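Conjugal transfer protein TRWB (Escherichia coli, PDB 1E9R) probably couples the DNA-processing complex to the transport channel in bacterial conjugation, acting as a ring-shaped, P-loop ATPase-like hexamer that handles DNA. Local coordinates at residues 171-175 against 176-180; 179-182 against 183-187. All blocks are in the same frame, centred on the assembly; numbering follows the deposited sequence.

In the fold
Contacts 1 and 2 are consecutive pieces of two successive helices joined by a short turn: 171-180 runs along helix 169-178 and off its C-terminal end, and 179-187 starts in the same turn and enters helix 181-188. They share Ala179 and Thr180, and their centres lie about 8 Å apart. The two helices also touch directly, Trp175 stacking on Phe187. Both contacts sit far from the middle of the chain, about 31 and 38 Å from its centre, in a helical region joined to the mixed sheet of the P-loop NTPase core. Both also reach the second subunit, so this outlying helical pair contributes to the contact between neighbours in the six-chain assembly.

Contact 1 (171-175 against 176-180); sequences ELFHW and TTIAT
Thr176 leans back on Leu172, and Thr177 on Phe173, in the last turns of helix 169-178, where the i to i+4 pattern widens into a pi-type turn. Each threonine gives its carbonyl partner two hydrogen bonds, one from the backbone N and one from the hydroxyl. Thr176 OG1 lies 2.8 Å from Leu172 O and Thr177 OG1 3.0 Å from Phe173 O, hydroxyl and amide arriving from opposite faces of the carbonyl plane in both cases. With chi1 at 60° and 78°, the hydroxyls lie between backbone N and carbonyl carbon, turned back along the helix. The wider turn shows at His174 O, which accepts from Ile178 N and, at 2.7 Å, from Ala179 N.

Three rings add contacts. The Phe173 ring sets one face over Thr177 OG1, which stands 3.5 Å above its centre, while its CE2 lies 4.4 Å from Ile178 CG1, approaching obliquely. Leu192 of the second subunit packs on both Phe173 and Ile178. His174 CG is anti to its backbone N (chi1 170°), bringing the imidazole across Ile178: ND1 is 3.4 Å from Ile178 CB, and the two side chains cross at about a right angle. Ala179 CB packs 3.4 Å from Trp175 CE3.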
loop_
_atom_site.group_PDB
_atom_site.type_symbol
_atom_site.label_atom_id
_atom_site.label_comp_id
_atom_site.label_asym_id
_atom_site.label_seq_id
_atom_site.Cartn_x
_atom_site.Cartn_y
_atom_site.Cartn_z
ATOM N N GLU B 171 -33.304 -26.412 -13.057
ATOM C CA GLU B 171 -34.053 -26.186 -11.818
ATOM C C GLU B 171 -33.196 -25.436 -10.795
ATOM O O GLU B 171 -33.683 -24.555 -10.077
ATOM C CB GLU B 171 -34.509 -27.519 -11.208
ATOM C CG GLU B 171 -35.892 -27.982 -11.650
ATOM C CD GLU B 171 -36.996 -27.041 -11.183
ATOM O OE1 GLU B 171 -37.167 -26.891 -9.945
ATOM O OE2 GLU B 171 -37.689 -26.452 -12.054
ATOM N N LEU B 172 -31.921 -25.814 -10.734
ATOM C CA LEU B 172 -30.954 -25.205 -9.837
ATOM C C LEU B 172 -30.799 -23.735 -10.202
ATOM O O LEU B 172 -30.794 -22.861 -9.341
ATOM C CB LEU B 172 -29.605 -25.913 -9.974
ATOM C CG LEU B 172 -28.471 -25.422 -9.080
ATOM C CD1 LEU B 172 -28.831 -25.592 -7.610
ATOM C CD2 LEU B 172 -27.231 -26.212 -9.408
ATOM N N PHE B 173 -30.680 -23.466 -11.493
ATOM C CA PHE B 173 -30.525 -22.098 -11.947
ATOM C C PHE B 173 -31.784 -21.272 -11.692
ATOM O O PHE B 173 -31.693 -20.084 -11.385
ATOM C CB PHE B 173 -30.183 -22.084 -13.432
ATOM C CG PHE B 173 -29.878 -20.718 -13.980
ATOM C CD1 PHE B 173 -28.649 -20.119 -13.745
ATOM C CD2 PHE B 173 -30.805 -20.048 -14.771
ATOM C CE1 PHE B 173 -28.348 -18.872 -14.298
ATOM C CE2 PHE B 173 -30.514 -18.798 -15.332
ATOM C CZ PHE B 173 -29.286 -18.211 -15.097
ATOM N N HIS B 174 -32.955 -21.895 -11.815
ATOM C CA HIS B 174 -34.209 -21.176 -11.604
ATOM C C HIS B 174 -34.309 -20.690 -10.169
ATOM O O HIS B 174 -34.519 -19.509 -9.893
ATOM C CB HIS B 174 -35.416 -22.076 -11.902
ATOM C CG HIS B 174 -36.726 -21.472 -11.488
ATOM N ND1 HIS B 174 -37.292 -20.398 -12.146
ATOM C CD2 HIS B 174 -37.533 -21.732 -10.430
ATOM C CE1 HIS B 174 -38.386 -20.021 -11.508
ATOM N NE2 HIS B 174 -38.554 -20.813 -10.462
ATOM N N TRP B 175 -34.170 -21.631 -9.253
ATOM C CA TRP B 175 -34.252 -21.329 -7.845
ATOM C C TRP B 175 -33.226 -20.317 -7.376
ATOM O O TRP B 175 -33.568 -19.345 -6.711
ATOM C CB TRP B 175 -34.098 -22.622 -7.049
ATOM C CG TRP B 175 -35.343 -23.444 -7.036
ATOM C CD1 TRP B 175 -35.515 -24.715 -7.531
ATOM C CD2 TRP B 175 -36.609 -23.040 -6.513
ATOM N NE1 TRP B 175 -36.817 -25.119 -7.344
ATOM C CE2 TRP B 175 -37.509 -24.110 -6.723
ATOM C CE3 TRP B 175 -37.070 -21.872 -5.886
ATOM C CZ2 TRP B 175 -38.843 -24.043 -6.327
ATOM C CZ3 TRP B 175 -38.387 -21.809 -5.494
ATOM C CH2 TRP B 175 -39.264 -22.888 -5.716
ATOM N N THR B 176 -31.968 -20.542 -7.735
ATOM C CA THR B 176 -30.898 -19.667 -7.295
ATOM C C THR B 176 -30.875 -18.283 -7.904
ATOM O O THR B 176 -30.323 -17.381 -7.296
ATOM C CB THR B 176 -29.485 -20.308 -7.500
ATOM O OG1 THR B 176 -29.267 -20.604 -8.884
ATOM C CG2 THR B 176 -29.351 -21.578 -6.685
ATOM N N THR B 177 -31.467 -18.086 -9.080
ATOM C CA THR B 177 -31.416 -16.755 -9.684
ATOM C C THR B 177 -32.706 -16.232 -10.303
ATOM O O THR B 177 -32.807 -15.048 -10.595
ATOM C CB THR B 177 -30.303 -16.682 -10.760
ATOM O OG1 THR B 177 -30.755 -17.308 -11.966
ATOM C CG2 THR B 177 -29.049 -17.403 -10.281
ATOM N N ILE B 178 -33.692 -17.100 -10.495
ATOM C CA ILE B 178 -34.948 -16.680 -11.114
ATOM C C ILE B 178 -36.124 -16.599 -10.151
ATOM O O ILE B 178 -36.861 -15.621 -10.160
ATOM C CB ILE B 178 -35.346 -17.619 -12.285
ATOM C CG1 ILE B 178 -34.219 -17.693 -13.315
ATOM C CG2 ILE B 178 -36.604 -17.096 -12.953
ATOM C CD1 ILE B 178 -33.896 -16.370 -13.955
ATOM N N ALA B 179 -36.311 -17.626 -9.335
ATOM C CA ALA B 179 -37.413 -17.621 -8.387
ATOM C C ALA B 179 -37.327 -16.336 -7.581
ATOM O O ALA B 179 -36.236 -15.830 -7.345
ATOM C CB ALA B 179 -37.319 -18.824 -7.464
ATOM N N THR B 180 -38.468 -15.796 -7.163
ATOM C CA THR B 180 -38.449 -14.564 -6.381
ATOM C C THR B 180 -37.756 -14.825 -5.053
ATOM O O THR B 180 -37.662 -15.964 -4.587
ATOM C CB THR B 180 -39.868 -14.028 -6.068
ATOM O OG1 THR B 180 -40.498 -14.885 -5.113
ATOM C CG2 THR B 180 -40.717 -13.963 -7.326
#

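Contact 2 (179-182 against 183-187); sequences ATFD and DLRGF
An N-cap opens helix 181-188: Thr180 stands just before the first turn and its hydroxyl takes the hydrogen bond of a backbone amide that has no earlier helical carbonyl to use. The donor is Asp183 N, 3.2 Å from Thr180 OG1 and nearly straight at 168°. Thr180 chi1 of 71° sets OG1 between its backbone N and carbonyl carbon, where it can meet that amide. The same hydroxyl makes a weak hydrogen bond to Asp183 OD2, 2.9 Å away. A water ties the two residues together a second time, accepting from Thr180 N and donating to Asp183 OD2 at 2.8 Å. The Asp183 carboxylate, placed at the start of the helix, would probably interact favourably with the helix dipole.

Behind the cap the regular backbone bonds begin, Leu184 N to Thr180 O, then Arg185 N to Phe181 O and Gly186 N to Asp182 O. Phe181 and Arg185 meet one turn apart. Arg185 bends at chi2, which carries its guanidinium back to the phenyl ring; Phe181 CE2 lies over one guanidinium face, 3.2 Å from Arg185 NH2, with the two planes 80° apart. Arg185 NE is held by Phe197 O, and the Asp182 carboxylate stays beyond salt-bridge distance, its OD1 4.5 Å from Arg185 NH1.

Helix 201-217 covers one flank, packing on Phe181, Leu184 and Arg185, while helix 141-163 meets Leu184 and Phe187, and Gly199 of the second subunit rests on Phe181.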
loop_
_atom_site.group_PDB
_atom_site.type_symbol
_atom_site.label_atom_id
_atom_site.label_comp_id
_atom_site.label_asym_id
_atom_site.label_seq_id
_atom_site.Cartn_x
_atom_site.Cartn_y
_atom_site.Cartn_z
ATOM N N ALA B 179 -36.311 -17.626 -9.335
ATOM C CA ALA B 179 -37.413 -17.621 -8.387
ATOM C C ALA B 179 -37.327 -16.336 -7.581
ATOM O O ALA B 179 -36.236 -15.830 -7.345
ATOM C CB ALA B 179 -37.319 -18.824 -7.464
ATOM N N THR B 180 -38.468 -15.796 -7.163
ATOM C CA THR B 180 -38.449 -14.564 -6.381
ATOM C C THR B 180 -37.756 -14.825 -5.053
ATOM O O THR B 180 -37.662 -15.964 -4.587
ATOM C CB THR B 180 -39.868 -14.028 -6.068
ATOM O OG1 THR B 180 -40.498 -14.885 -5.113
ATOM C CG2 THR B 180 -40.717 -13.963 -7.326
ATOM N N PHE B 181 -37.278 -13.746 -4.452
ATOM C CA PHE B 181 -36.590 -13.799 -3.174
ATOM C C PHE B 181 -37.361 -14.647 -2.188
ATOM O O PHE B 181 -36.799 -15.517 -1.524
ATOM C CB PHE B 181 -36.474 -12.397 -2.605
ATOM C CG PHE B 181 -35.173 -12.120 -1.919
ATOM C CD1 PHE B 181 -33.980 -12.097 -2.641
ATOM C CD2 PHE B 181 -35.144 -11.800 -0.569
ATOM C CE1 PHE B 181 -32.781 -11.748 -2.032
ATOM C CE2 PHE B 181 -33.946 -11.448 0.051
ATOM C CZ PHE B 181 -32.763 -11.421 -0.687
ATOM N N ASP B 182 -38.658 -14.378 -2.096
ATOM C CA ASP B 182 -39.522 -15.098 -1.174
ATOM C C ASP B 182 -39.693 -16.574 -1.474
ATOM O O ASP B 182 -39.627 -17.398 -0.564
ATOM C CB ASP B 182 -40.895 -14.442 -1.108
ATOM C CG ASP B 182 -40.836 -13.032 -0.564
ATOM O OD1 ASP B 182 -39.720 -12.481 -0.411
ATOM O OD2 ASP B 182 -41.915 -12.469 -0.293
ATOM N N ASP B 183 -39.927 -16.920 -2.736
ATOM C CA ASP B 183 -40.104 -18.323 -3.079
ATOM C C ASP B 183 -38.839 -19.096 -2.802
ATOM O O ASP B 183 -38.899 -20.247 -2.365
ATOM C CB ASP B 183 -40.483 -18.478 -4.542
ATOM C CG ASP B 183 -41.864 -17.950 -4.834
ATOM O OD1 ASP B 183 -42.781 -18.235 -4.036
ATOM O OD2 ASP B 183 -42.035 -17.258 -5.861
ATOM N N LEU B 184 -37.696 -18.457 -3.060
ATOM C CA LEU B 184 -36.402 -19.084 -2.826
ATOM C C LEU B 184 -36.333 -19.407 -1.348
ATOM O O LEU B 184 -36.055 -20.544 -0.959
ATOM C CB LEU B 184 -35.269 -18.131 -3.180
ATOM C CG LEU B 184 -33.943 -18.776 -3.589
ATOM C CD1 LEU B 184 -32.867 -17.705 -3.550
ATOM C CD2 LEU B 184 -33.578 -19.929 -2.675
ATOM N N ARG B 185 -36.587 -18.390 -0.530
ATOM C CA ARG B 185 -36.588 -18.541 0.923
ATOM C C ARG B 185 -37.417 -19.761 1.320
ATOM O O ARG B 185 -36.992 -20.578 2.130
ATOM C CB ARG B 185 -37.182 -17.295 1.578
ATOM C CG ARG B 185 -36.282 -16.069 1.578
ATOM C CD ARG B 185 -35.582 -15.944 2.914
ATOM N NE ARG B 185 -34.762 -14.742 3.024
ATOM C CZ ARG B 185 -35.225 -13.502 2.919
ATOM N NH1 ARG B 185 -36.509 -13.294 2.684
ATOM N NH2 ARG B 185 -34.400 -12.472 3.042
ATOM N N GLY B 186 -38.606 -19.878 0.741
ATOM C CA GLY B 186 -39.470 -21.003 1.052
ATOM C C GLY B 186 -38.854 -22.321 0.629
ATOM O O GLY B 186 -38.946 -23.323 1.347
ATOM N N PHE B 187 -38.229 -22.327 -0.548
ATOM C CA PHE B 187 -37.587 -23.535 -1.037
ATOM C C PHE B 187 -36.475 -23.929 -0.073
ATOM O O PHE B 187 -36.289 -25.104 0.239
ATOM C CB PHE B 187 -36.991 -23.318 -2.421
ATOM C CG PHE B 187 -36.381 -24.554 -2.994
ATOM C CD1 PHE B 187 -37.183 -25.552 -3.530
ATOM C CD2 PHE B 187 -35.009 -24.757 -2.937
ATOM C CE1 PHE B 187 -36.631 -26.739 -4.003
ATOM C CE2 PHE B 187 -34.442 -25.938 -3.406
ATOM C CZ PHE B 187 -35.256 -26.932 -3.940
HETATM O O HOH W 1 -40.743 -17.577 -8.293
#